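Local coordinates for putative acyl-[acyl-carrier-protein]--UDP-N-acetylglucosamine O-acyltransferase (Bacteroides fragilis, PDB 4R36) that probably transfers an acyl chain from acyl carrier protein to UDP-N-acetylglucosamine, the opening step of lipid A biosynthesis, at residues K57-A62 / G73-P78; L89-E94 / R114-K119; I205-I210 / N227-Y232. All coordinates share one frame; numbering follows the deposited sequence.

Contact 1: residues K57-A62 / G73-P78; sequences KIMANA and GNTIFP
Over one face of the Phe77 ring sits the sulfur of Met59, with SD 4.0 Å from the ring centroid and 21° off the normal, displaced toward the CD2 side. This is a Met-aromatic contact, and Arg107 of the following coil adds a cation-pi contact to the same ring. The pair lies on the outer surface of a left-handed parallel beta-helix, where residues 57-62 and 73-78 are equivalent parts of successive coils, eighteen residues apart in register. Met59 and Phe77 run side by side. The bend at the end of the methionine, chi3 65°, carries CE back toward Pro78, and Met59 CB packs against Pro78 CD at 3.6 Å.

Three nearly straight backbone hydrogen bonds join the rungs: Lys57 N to Asn74 O, Ile76 N to Lys57 O, and Met59 N to Ile76 O at 2.8 Å. Ile58 and Ile76 point into the coil interior, where Ile76 packs on Ile106 and Ile76 CG2 meets Ala62 CB at 4.2 Å. Lys57 and Thr75 point outward, aligned side by side. The Asn74 side chain adds bonds to the next coil: OD1 accepts from Asn104 N and ND2 donates to Gly101 O.

A type II turn from Met59 to Ala62 rounds the corner of the coil, with Asn61 at positive phi (64°). This corner faces the trimer interface: Met59 packs on Leu65 of the second subunit, and Ala60, Asn61 and Pro78 pack on its Asn63. A bound calcium ion lies about 7 Å from the nearest atom of the Asn61 side chain. Where the next coil passes this corner, Pro78 CA lies 3.0 Å from Ala60 O in a bent CA-H...O contact, with Pro78 CB just 3.1 Å from the same oxygen.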
ATOM      1  N   LYS A  57     -24.655  -4.802  -4.571  1.00 19.14           N
ATOM      2  CA  LYS A  57     -23.980  -5.102  -5.796  1.00 20.12           C
ATOM      3  C   LYS A  57     -22.591  -5.632  -5.486  1.00 21.31           C
ATOM      4  O   LYS A  57     -21.805  -4.920  -4.864  1.00 19.52           O
ATOM      5  CB  LYS A  57     -23.897  -3.809  -6.626  1.00 22.11           C
ATOM      6  CG  LYS A  57     -23.104  -3.994  -7.917  1.00 29.98           C
ATOM      7  CD  LYS A  57     -23.294  -2.852  -8.869  1.00 34.65           C
ATOM      8  CE  LYS A  57     -22.703  -3.254 -10.200  1.00 44.49           C
ATOM      9  NZ  LYS A  57     -22.268  -2.092 -11.018  1.00 50.47           N
ATOM     10  N   ILE A  58     -22.311  -6.843  -5.908  1.00 19.39           N
ATOM     11  CA  ILE A  58     -21.064  -7.505  -5.626  1.00 20.51           C
ATOM     12  C   ILE A  58     -20.440  -7.756  -6.963  1.00 21.55           C
ATOM     13  O   ILE A  58     -20.917  -8.581  -7.749  1.00 19.33           O
ATOM     14  CB  ILE A  58     -21.277  -8.802  -4.864  1.00 22.00           C
ATOM     15  CG1 ILE A  58     -22.135  -8.509  -3.651  1.00 21.64           C
ATOM     16  CG2 ILE A  58     -19.960  -9.455  -4.536  1.00 22.49           C
ATOM     17  CD1 ILE A  58     -22.310  -9.677  -2.711  1.00 24.34           C
ATOM     18  N   MET A  59     -19.321  -7.072  -7.220  1.00 18.69           N
ATOM     19  CA  MET A  59     -18.680  -7.131  -8.469  1.00 19.40           C
ATOM     20  C   MET A  59     -17.743  -8.302  -8.627  1.00 17.80           C
ATOM     21  O   MET A  59     -17.444  -9.013  -7.702  1.00 20.60           O
ATOM     22  CB  MET A  59     -17.945  -5.780  -8.785  1.00 19.95           C
ATOM     23  CG  MET A  59     -18.924  -4.636  -8.686  1.00 21.14           C
ATOM     24  SD  MET A  59     -18.260  -2.984  -8.895  1.00 20.24           S
ATOM     25  CE  MET A  59     -17.731  -3.069 -10.592  1.00 23.89           C
ATOM     26  N   ALA A  60     -17.259  -8.464  -9.835  1.00 17.81           N
ATOM     27  CA  ALA A  60     -16.477  -9.644 -10.218  1.00 19.50           C
ATOM     28  C   ALA A  60     -15.268  -9.892  -9.392  1.00 23.29           C
ATOM     29  O   ALA A  60     -14.533  -8.968  -9.024  1.00 24.66           O
ATOM     30  CB  ALA A  60     -16.098  -9.576 -11.677  1.00 20.48           C
ATOM     31  N   ASN A  61     -15.024 -11.164  -9.118  1.00 23.37           N
ATOM     32  CA  ASN A  61     -13.848 -11.618  -8.405  1.00 22.96           C
ATOM     33  C   ASN A  61     -13.775 -11.122  -6.955  1.00 22.72           C
ATOM     34  O   ASN A  61     -12.737 -11.122  -6.400  1.00 23.30           O
ATOM     35  CB  ASN A  61     -12.548 -11.285  -9.165  1.00 27.44           C
ATOM     36  CG  ASN A  61     -12.448 -12.014 -10.551  1.00 30.52           C
ATOM     37  OD1 ASN A  61     -11.971 -13.162 -10.654  1.00 31.04           O
ATOM     38  ND2 ASN A  61     -12.887 -11.329 -11.599  1.00 25.85           N
ATOM     39  N   ALA A  62     -14.881 -10.754  -6.335  1.00 19.56           N
ATOM     40  CA  ALA A  62     -14.905 -10.412  -4.937  1.00 19.78           C
ATOM     41  C   ALA A  62     -15.106 -11.707  -4.160  1.00 21.16           C
ATOM     42  O   ALA A  62     -15.653 -12.687  -4.723  1.00 20.05           O
ATOM     43  CB  ALA A  62     -16.013  -9.417  -4.652  1.00 20.43           C
ATOM     44  N   GLY A  73     -27.792  -2.210   0.443  1.00 21.07           N
ATOM     45  CA  GLY A  73     -27.438  -1.067  -0.369  1.00 20.79           C
ATOM     46  C   GLY A  73     -25.914  -0.855  -0.614  1.00 19.20           C
ATOM     47  O   GLY A  73     -25.495   0.200  -1.030  1.00 19.44           O
ATOM     48  N   ASN A  74     -25.105  -1.852  -0.323  1.00 17.97           N
ATOM     49  CA  ASN A  74     -23.653  -1.708  -0.481  1.00 18.08           C
ATOM     50  C   ASN A  74     -23.205  -2.011  -1.893  1.00 20.43           C
ATOM     51  O   ASN A  74     -23.890  -2.733  -2.651  1.00 19.43           O
ATOM     52  CB  ASN A  74     -22.996  -2.712   0.422  1.00 15.52           C
ATOM     53  CG  ASN A  74     -23.332  -2.482   1.876  1.00 16.83           C
ATOM     54  OD1 ASN A  74     -22.814  -1.537   2.527  1.00 15.94           O
ATOM     55  ND2 ASN A  74     -24.226  -3.310   2.412  1.00 17.44           N
ATOM     56  N   THR A  75     -22.029  -1.501  -2.274  1.00 20.28           N
ATOM     57  CA  THR A  75     -21.343  -2.000  -3.478  1.00 18.86           C
ATOM     58  C   THR A  75     -19.969  -2.492  -3.112  1.00 18.22           C
ATOM     59  O   THR A  75     -19.212  -1.769  -2.412  1.00 16.64           O
ATOM     60  CB  THR A  75     -21.183  -0.874  -4.531  1.00 20.30           C
ATOM     61  OG1 THR A  75     -22.438  -0.208  -4.753  1.00 23.36           O
ATOM     62  CG2 THR A  75     -20.668  -1.355  -5.831  1.00 21.76           C
ATOM     63  N   ILE A  76     -19.675  -3.711  -3.522  1.00 16.49           N
ATOM     64  CA  ILE A  76     -18.413  -4.389  -3.181  1.00 17.83           C
ATOM     65  C   ILE A  76     -17.724  -4.586  -4.495  1.00 19.86           C
ATOM     66  O   ILE A  76     -18.204  -5.310  -5.408  1.00 18.72           O
ATOM     67  CB  ILE A  76     -18.694  -5.668  -2.357  1.00 19.05           C
ATOM     68  CG1 ILE A  76     -19.372  -5.238  -1.042  1.00 20.70           C
ATOM     69  CG2 ILE A  76     -17.441  -6.460  -2.101  1.00 17.18           C
ATOM     70  CD1 ILE A  76     -19.826  -6.424  -0.259  1.00 24.26           C
ATOM     71  N   PHE A  77     -16.543  -3.946  -4.624  1.00 18.49           N
ATOM     72  CA  PHE A  77     -15.832  -3.901  -5.849  1.00 17.39           C
ATOM     73  C   PHE A  77     -14.978  -5.094  -6.082  1.00 16.38           C
ATOM     74  O   PHE A  77     -14.672  -5.864  -5.154  1.00 15.25           O
ATOM     75  CB  PHE A  77     -15.007  -2.579  -5.911  1.00 17.38           C
ATOM     76  CG  PHE A  77     -15.835  -1.389  -6.219  1.00 17.86           C
ATOM     77  CD1 PHE A  77     -16.772  -0.892  -5.287  1.00 15.99           C
ATOM     78  CD2 PHE A  77     -15.710  -0.740  -7.421  1.00 19.45           C
ATOM     79  CE1 PHE A  77     -17.534   0.212  -5.583  1.00 18.90           C
ATOM     80  CE2 PHE A  77     -16.469   0.397  -7.687  1.00 21.02           C
ATOM     81  CZ  PHE A  77     -17.381   0.858  -6.772  1.00 19.02           C
ATOM     82  N   PRO A  78     -14.468  -5.246  -7.319  1.00 16.93           N
ATOM     83  CA  PRO A  78     -13.633  -6.437  -7.619  1.00 16.78           C
ATOM     84  C   PRO A  78     -12.437  -6.666  -6.725  1.00 17.92           C
ATOM     85  O   PRO A  78     -11.693  -5.687  -6.423  1.00 16.14           O
ATOM     86  CB  PRO A  78     -13.144  -6.194  -9.052  1.00 16.59           C
ATOM     87  CG  PRO A  78     -14.249  -5.359  -9.612  1.00 18.88           C
ATOM     88  CD  PRO A  78     -14.589  -4.390  -8.493  1.00 17.40           C
TER

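Contact 2: residues L89-E94 / R114-K119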
ATOM      1  N   LEU A  89      -1.795 -13.851  15.081  1.00 25.48           N
ATOM      2  CA  LEU A  89      -1.377 -15.190  15.414  1.00 29.72           C
ATOM      3  C   LEU A  89      -1.964 -15.696  16.721  1.00 29.98           C
ATOM      4  O   LEU A  89      -1.866 -16.873  16.991  1.00 27.49           O
ATOM      5  CB  LEU A  89       0.133 -15.303  15.442  1.00 32.29           C
ATOM      6  CG  LEU A  89       0.682 -15.086  14.015  1.00 31.66           C
ATOM      7  CD1 LEU A  89       2.175 -14.853  14.034  1.00 37.29           C
ATOM      8  CD2 LEU A  89       0.313 -16.250  13.061  1.00 37.34           C
ATOM      9  N   LYS A  90      -2.583 -14.826  17.521  1.00 28.13           N
ATOM     10  CA  LYS A  90      -3.338 -15.302  18.683  1.00 30.92           C
ATOM     11  C   LYS A  90      -4.663 -15.972  18.329  1.00 28.46           C
ATOM     12  O   LYS A  90      -5.278 -16.641  19.172  1.00 27.49           O
ATOM     13  CB  LYS A  90      -3.567 -14.177  19.674  1.00 32.11           C
ATOM     14  CG  LYS A  90      -2.273 -13.646  20.278  1.00 31.70           C
ATOM     15  CD  LYS A  90      -2.530 -12.645  21.394  1.00 37.05           C
ATOM     16  CE  LYS A  90      -3.405 -11.474  20.985  1.00 37.49           C
ATOM     17  NZ  LYS A  90      -2.815 -10.687  19.848  1.00 40.15           N
ATOM     18  N   PHE A  91      -5.105 -15.834  17.074  1.00 26.24           N
ATOM     19  CA  PHE A  91      -6.331 -16.466  16.633  1.00 23.59           C
ATOM     20  C   PHE A  91      -6.168 -17.977  16.700  1.00 25.78           C
ATOM     21  O   PHE A  91      -5.181 -18.483  16.223  1.00 25.41           O
ATOM     22  CB  PHE A  91      -6.665 -16.044  15.205  1.00 22.58           C
ATOM     23  CG  PHE A  91      -7.873 -16.664  14.634  1.00 19.41           C
ATOM     24  CD1 PHE A  91      -9.122 -16.255  15.035  1.00 18.95           C
ATOM     25  CD2 PHE A  91      -7.759 -17.622  13.600  1.00 20.29           C
ATOM     26  CE1 PHE A  91     -10.269 -16.845  14.482  1.00 19.90           C
ATOM     27  CE2 PHE A  91      -8.899 -18.183  13.037  1.00 20.89           C
ATOM     28  CZ  PHE A  91     -10.173 -17.770  13.467  1.00 20.31           C
ATOM     29  N   LYS A  92      -7.169 -18.679  17.240  1.00 23.91           N
ATOM     30  CA  LYS A  92      -7.110 -20.152  17.376  1.00 27.50           C
ATOM     31  C   LYS A  92      -8.344 -20.803  16.790  1.00 25.92           C
ATOM     32  O   LYS A  92      -8.694 -21.851  17.225  1.00 28.11           O
ATOM     33  CB  LYS A  92      -7.122 -20.565  18.850  1.00 29.65           C
ATOM     34  CG  LYS A  92      -6.115 -19.922  19.740  1.00 39.35           C
ATOM     35  CD  LYS A  92      -4.731 -20.406  19.353  1.00 49.72           C
ATOM     36  CE  LYS A  92      -3.717 -20.104  20.452  1.00 58.81           C
ATOM     37  NZ  LYS A  92      -2.401 -19.833  19.808  1.00 61.63           N
ATOM     38  N   GLY A  93      -8.976 -20.212  15.789  1.00 24.01           N
ATOM     39  CA  GLY A  93     -10.076 -20.821  15.074  1.00 24.61           C
ATOM     40  C   GLY A  93     -11.426 -20.572  15.723  1.00 23.89           C
ATOM     41  O   GLY A  93     -12.426 -21.111  15.254  1.00 22.61           O
ATOM     42  N   GLU A  94     -11.491 -19.734  16.751  1.00 21.90           N
ATOM     43  CA  GLU A  94     -12.777 -19.314  17.333  1.00 22.76           C
ATOM     44  C   GLU A  94     -13.715 -18.754  16.294  1.00 23.13           C
ATOM     45  O   GLU A  94     -13.275 -18.225  15.257  1.00 20.40           O
ATOM     46  CB  GLU A  94     -12.579 -18.306  18.502  1.00 23.04           C
ATOM     47  CG  GLU A  94     -11.920 -16.960  18.150  1.00 20.52           C
ATOM     48  CD  GLU A  94     -10.408 -16.949  18.244  1.00 23.31           C
ATOM     49  OE1 GLU A  94      -9.770 -18.007  18.069  1.00 21.98           O
ATOM     50  OE2 GLU A  94      -9.798 -15.820  18.465  1.00 21.48           O
ATOM     51  N   ARG A 114     -12.492 -11.011   9.759  1.00 17.88           N
ATOM     52  CA  ARG A 114     -13.318 -11.278  10.892  1.00 17.64           C
ATOM     53  C   ARG A 114     -12.603 -11.175  12.208  1.00 18.46           C
ATOM     54  O   ARG A 114     -11.349 -11.037  12.293  1.00 18.93           O
ATOM     55  CB  ARG A 114     -14.047 -12.637  10.743  1.00 18.89           C
ATOM     56  CG  ARG A 114     -13.235 -13.923  10.773  1.00 20.74           C
ATOM     57  CD  ARG A 114     -14.258 -15.044  10.486  1.00 19.80           C
ATOM     58  NE  ARG A 114     -13.734 -16.410  10.416  1.00 19.93           N
ATOM     59  CZ  ARG A 114     -13.675 -17.295  11.420  1.00 20.77           C
ATOM     60  NH1 ARG A 114     -13.963 -16.976  12.640  1.00 21.06           N
ATOM     61  NH2 ARG A 114     -13.233 -18.524  11.189  1.00 21.42           N
ATOM     62  N   GLY A 115     -13.375 -11.237  13.270  1.00 17.87           N
ATOM     63  CA  GLY A 115     -12.857 -10.958  14.628  1.00 17.53           C
ATOM     64  C   GLY A 115     -12.054 -12.098  15.304  1.00 19.67           C
ATOM     65  O   GLY A 115     -11.896 -13.184  14.749  1.00 16.89           O
ATOM     66  N   THR A 116     -11.574 -11.815  16.513  1.00 19.43           N
ATOM     67  CA  THR A 116     -10.920 -12.806  17.374  1.00 20.57           C
ATOM     68  C   THR A 116     -11.723 -12.881  18.695  1.00 21.24           C
ATOM     69  O   THR A 116     -12.644 -12.098  18.915  1.00 19.75           O
ATOM     70  CB  THR A 116      -9.494 -12.422  17.747  1.00 20.51           C
ATOM     71  OG1 THR A 116      -9.491 -11.253  18.597  1.00 19.52           O
ATOM     72  CG2 THR A 116      -8.641 -12.221  16.544  1.00 20.82           C
ATOM     73  N   ALA A 117     -11.299 -13.746  19.610  1.00 21.93           N
ATOM     74  CA  ALA A 117     -11.918 -13.832  20.937  1.00 21.35           C
ATOM     75  C   ALA A 117     -11.820 -12.537  21.723  1.00 24.03           C
ATOM     76  O   ALA A 117     -12.529 -12.336  22.681  1.00 19.81           O
ATOM     77  CB  ALA A 117     -11.260 -14.943  21.738  1.00 24.73           C
ATOM     78  N   ALA A 118     -10.895 -11.665  21.372  1.00 21.37           N
ATOM     79  CA  ALA A 118     -10.801 -10.349  22.045  1.00 21.94           C
ATOM     80  C   ALA A 118     -12.083  -9.536  22.007  1.00 22.87           C
ATOM     81  O   ALA A 118     -12.272  -8.681  22.866  1.00 22.27           O
ATOM     82  CB  ALA A 118      -9.643  -9.504  21.416  1.00 23.66           C
ATOM     83  N   LYS A 119     -12.878  -9.715  20.960  1.00 19.20           N
ATOM     84  CA  LYS A 119     -14.167  -9.102  20.808  1.00 20.74           C
ATOM     85  C   LYS A 119     -15.111 -10.056  20.065  1.00 22.14           C
ATOM     86  O   LYS A 119     -16.140 -10.453  20.601  1.00 20.67           O
ATOM     87  CB  LYS A 119     -14.100  -7.740  20.061  1.00 20.67           C
ATOM     88  CG  LYS A 119     -15.456  -7.051  20.010  1.00 22.18           C
ATOM     89  CD  LYS A 119     -15.455  -5.702  19.307  1.00 22.00           C
ATOM     90  CE  LYS A 119     -16.861  -5.177  19.181  1.00 22.30           C
ATOM     91  NZ  LYS A 119     -16.950  -3.826  18.551  1.00 22.07           N
TER
HETATM   92  O   HOH W   1     -13.894 -20.404  13.127  1.00 32.05           O
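The loop 89-94, which supplies Leu89 and Lys90 to the UDP-N-acetylglucosamine site, is held against 114-119 by both ends of Glu94. Its carboxylate is shared between the segments: OE2 accepts Ala117 N at 2.8 Å on its anti side, while OE1 takes Lys92 N on its syn side, so a bond on each oxygen fixes the rotation of the group. Chi1 of 63° sets CG between the backbone N and the carbonyl carbon, and a further bend at chi2 swings the carboxylate toward the type I turn Thr116-Lys119.

The backbone end is gripped by Arg114, whose NH1 donates to Glu94 O at 3.0 Å in the carbonyl plane and also binds Ser96 OG. Its NH2 donates to a water that bridges to Gly93 O. Over one guanidinium face stands Phe91 CZ, the two planes 85° apart. Thr116 OG1 accepts from Ala118 N, forming an ST turn, and is hydrogen-bonded to Asp139 OD2; the side chains of Thr116 and His138, a substrate-site residue, are about 4 Å apart.

The two loops leave neighbouring strands 81-82 and 111-112 of one sheet and enter neighbouring strands 97-100 and 121-124 of another.

Contact 3: residues I205-I210 / N227-Y232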
ATOM      1  N   ILE A 205       3.419  12.778  13.640  1.00 15.99           N
ATOM      2  CA  ILE A 205       2.090  13.355  13.515  1.00 15.84           C
ATOM      3  C   ILE A 205       1.845  14.461  14.566  1.00 17.56           C
ATOM      4  O   ILE A 205       2.395  14.376  15.675  1.00 16.04           O
ATOM      5  CB  ILE A 205       1.016  12.225  13.617  1.00 15.86           C
ATOM      6  CG1 ILE A 205      -0.252  12.681  12.919  1.00 18.74           C
ATOM      7  CG2 ILE A 205       0.798  11.746  15.049  1.00 17.26           C
ATOM      8  CD1 ILE A 205      -1.309  11.594  12.765  1.00 19.60           C
ATOM      9  N   ALA A 206       0.998  15.416  14.239  1.00 17.01           N
ATOM     10  CA  ALA A 206       0.766  16.578  15.103  1.00 17.16           C
ATOM     11  C   ALA A 206      -0.529  17.200  14.819  1.00 16.86           C
ATOM     12  O   ALA A 206      -0.959  17.323  13.633  1.00 16.08           O
ATOM     13  CB  ALA A 206       1.860  17.612  14.882  1.00 18.88           C
ATOM     14  N   TYR A 207      -1.130  17.733  15.884  1.00 15.13           N
ATOM     15  CA  TYR A 207      -2.235  18.652  15.729  1.00 14.37           C
ATOM     16  C   TYR A 207      -1.873  19.802  14.845  1.00 15.61           C
ATOM     17  O   TYR A 207      -0.840  20.385  15.049  1.00 16.41           O
ATOM     18  CB  TYR A 207      -2.618  19.172  17.121  1.00 16.12           C
ATOM     19  CG  TYR A 207      -3.483  20.365  17.069  1.00 16.19           C
ATOM     20  CD1 TYR A 207      -4.823  20.261  16.780  1.00 17.72           C
ATOM     21  CD2 TYR A 207      -2.951  21.632  17.289  1.00 19.22           C
ATOM     22  CE1 TYR A 207      -5.644  21.376  16.756  1.00 19.99           C
ATOM     23  CE2 TYR A 207      -3.786  22.774  17.248  1.00 22.93           C
ATOM     24  CZ  TYR A 207      -5.121  22.625  16.973  1.00 20.79           C
ATOM     25  OH  TYR A 207      -5.935  23.731  16.899  1.00 20.37           O
ATOM     26  N   SER A 208      -2.663  20.080  13.812  1.00 15.77           N
ATOM     27  CA  SER A 208      -2.307  21.013  12.733  1.00 17.50           C
ATOM     28  C   SER A 208      -3.472  21.955  12.479  1.00 16.69           C
ATOM     29  O   SER A 208      -3.728  22.316  11.333  1.00 19.12           O
ATOM     30  CB  SER A 208      -1.962  20.226  11.481  1.00 17.92           C
ATOM     31  OG  SER A 208      -0.811  19.410  11.710  1.00 18.07           O
ATOM     32  N   GLY A 209      -4.258  22.216  13.528  1.00 16.32           N
ATOM     33  CA  GLY A 209      -5.376  23.133  13.481  1.00 19.25           C
ATOM     34  C   GLY A 209      -6.665  22.381  13.362  1.00 20.03           C
ATOM     35  O   GLY A 209      -6.694  21.151  13.505  1.00 20.07           O
ATOM     36  N   ILE A 210      -7.727  23.117  13.062  1.00 22.05           N
ATOM     37  CA  ILE A 210      -9.106  22.543  12.943  1.00 23.26           C
ATOM     38  C   ILE A 210      -9.511  22.224  11.568  1.00 21.25           C
ATOM     39  O   ILE A 210      -9.087  22.909  10.676  1.00 23.45           O
ATOM     40  CB  ILE A 210     -10.095  23.590  13.478  1.00 26.85           C
ATOM     41  CG1 ILE A 210      -9.773  23.870  14.899  1.00 27.60           C
ATOM     42  CG2 ILE A 210     -11.535  23.143  13.352  1.00 33.68           C
ATOM     43  CD1 ILE A 210      -9.538  22.669  15.729  1.00 24.54           C
ATOM     44  N   ASN A 227     -15.590  28.170  18.644  1.00 21.99           N
ATOM     45  CA  ASN A 227     -15.496  27.565  19.957  1.00 22.83           C
ATOM     46  C   ASN A 227     -14.586  26.329  19.963  1.00 20.76           C
ATOM     47  O   ASN A 227     -13.829  26.120  20.908  1.00 19.31           O
ATOM     48  CB  ASN A 227     -16.905  27.243  20.517  1.00 23.67           C
ATOM     49  CG  ASN A 227     -17.766  28.531  20.776  1.00 25.07           C
ATOM     50  OD1 ASN A 227     -17.235  29.641  20.868  1.00 23.97           O
ATOM     51  ND2 ASN A 227     -19.071  28.364  20.874  1.00 24.48           N
ATOM     52  N   ILE A 228     -14.721  25.525  18.919  1.00 20.09           N
ATOM     53  CA  ILE A 228     -13.910  24.333  18.779  1.00 19.08           C
ATOM     54  C   ILE A 228     -12.450  24.790  18.685  1.00 19.77           C
ATOM     55  O   ILE A 228     -11.539  24.219  19.324  1.00 14.94           O
ATOM     56  CB  ILE A 228     -14.348  23.514  17.547  1.00 19.39           C
ATOM     57  CG1 ILE A 228     -15.713  22.883  17.813  1.00 20.20           C
ATOM     58  CG2 ILE A 228     -13.304  22.443  17.156  1.00 18.23           C
ATOM     59  CD1 ILE A 228     -16.395  22.330  16.588  1.00 22.96           C
ATOM     60  N   HIS A 229     -12.234  25.846  17.905  1.00 21.68           N
ATOM     61  CA  HIS A 229     -10.875  26.331  17.726  1.00 24.81           C
ATOM     62  C   HIS A 229     -10.283  26.796  19.036  1.00 21.01           C
ATOM     63  O   HIS A 229      -9.151  26.447  19.408  1.00 18.24           O
ATOM     64  CB  HIS A 229     -10.858  27.470  16.652  1.00 31.91           C
ATOM     65  CG  HIS A 229      -9.535  27.603  16.001  1.00 44.97           C
ATOM     66  ND1 HIS A 229      -9.375  27.892  14.667  1.00 58.56           N
ATOM     67  CD2 HIS A 229      -8.295  27.337  16.483  1.00 52.98           C
ATOM     68  CE1 HIS A 229      -8.085  27.904  14.380  1.00 61.42           C
ATOM     69  NE2 HIS A 229      -7.409  27.569  15.467  1.00 55.50           N
ATOM     70  N   ASN A 230     -11.071  27.549  19.793  1.00 18.78           N
ATOM     71  CA  ASN A 230     -10.668  27.984  21.111  1.00 21.04           C
ATOM     72  C   ASN A 230     -10.429  26.876  22.103  1.00 20.40           C
ATOM     73  O   ASN A 230      -9.447  26.937  22.849  1.00 18.00           O
ATOM     74  CB  ASN A 230     -11.639  29.023  21.658  1.00 24.16           C
ATOM     75  CG  ASN A 230     -11.469  30.370  20.946  1.00 29.56           C
ATOM     76  OD1 ASN A 230     -10.387  30.663  20.422  1.00 32.68           O
ATOM     77  ND2 ASN A 230     -12.539  31.142  20.845  1.00 34.93           N
ATOM     78  N   ALA A 231     -11.253  25.823  22.078  1.00 17.58           N
ATOM     79  CA  ALA A 231     -10.953  24.690  22.952  1.00 17.09           C
ATOM     80  C   ALA A 231      -9.563  24.082  22.629  1.00 16.37           C
ATOM     81  O   ALA A 231      -8.776  23.789  23.531  1.00 17.14           O
ATOM     82  CB  ALA A 231     -12.038  23.636  22.842  1.00 18.32           C
ATOM     83  N   TYR A 232      -9.254  23.932  21.344  1.00 16.78           N
ATOM     84  CA  TYR A 232      -7.956  23.368  20.988  1.00 16.98           C
ATOM     85  C   TYR A 232      -6.765  24.262  21.170  1.00 16.61           C
ATOM     86  O   TYR A 232      -5.659  23.769  21.408  1.00 17.27           O
ATOM     87  CB  TYR A 232      -7.995  22.733  19.604  1.00 17.20           C
ATOM     88  CG  TYR A 232      -8.694  21.396  19.630  1.00 14.95           C
ATOM     89  CD1 TYR A 232      -8.136  20.322  20.272  1.00 15.11           C
ATOM     90  CD2 TYR A 232      -9.932  21.211  18.989  1.00 13.86           C
ATOM     91  CE1 TYR A 232      -8.815  19.097  20.373  1.00 15.01           C
ATOM     92  CE2 TYR A 232     -10.586  19.983  19.000  1.00 13.40           C
ATOM     93  CZ  TYR A 232     -10.005  18.911  19.684  1.00 15.25           C
ATOM     94  OH  TYR A 232     -10.570  17.661  19.746  1.00 15.46           O
TER
HETATM   95  O   HOH W   2      -4.715  26.108  16.916  1.00 31.20           O
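Tyr207 reaches helix 222-237 with its hydroxyl end, OH lying 3.5 Å from Tyr232 CB; a chi1 of 165°, with CG opposite the backbone N, carries the ring there. The two phenol rings are inclined by only 29° but slid so far past each other, 5.9 Å between centroids, that they barely overlap; Tyr236, one turn further along the helix, stacks on Tyr207. A water held 2.7 Å from Tyr207 OH, in the plane of the ring, also makes a weak hydrogen bond with His229 NE2. Ser208 turns back to its own strand, OG donating to Ala206 O from above the carbonyl plane.

This strand, 206-210, pairs antiparallel with 198-201 where the beta-helix gives way to the helical C-terminal domain, and residues 227-232 of the helix run roughly antiparallel to it, the axes at 152° and 8.6 Å apart at closest. The backbone N of Gly209 lies 3.5 Å above the centre of the Tyr207 ring.

Ile210 then makes the main apolar contact. Its CG1 stands over one face of the His229 imidazole as a CH-pi contact, 4.0 Å from the centroid. Ile210 CD1 touches both Tyr232 CD2 (3.6 Å) and Ile228 CG2 (4.0 Å), while Tyr232 OH is hydrogen-bonded to Pro196 O.

Along the chain the three contacts follow in series, none enclosing another. Contact 1 joins two early coils of the beta-helix, contact 2 ties together loops that project from its middle coils, and contact 3 lies in the C-terminal domain at the far end. The centres of contact 1 and contact 2 are about 26 Å apart; contact 3 is centred about 38 Å from contact 1 and about 37 Å from contact 2. Strands 57-58, 75-76 and 206-210 nevertheless belong to one sheet running the length of the prism, with 206-210 at its end. Contact 2 holds Leu89 and Lys90 of the UDP-N-acetylglucosamine site, and contact 3 ends beside its Asn211. Contacts 1 and 2 reach neighbouring subunits; no other chain touches contact 3.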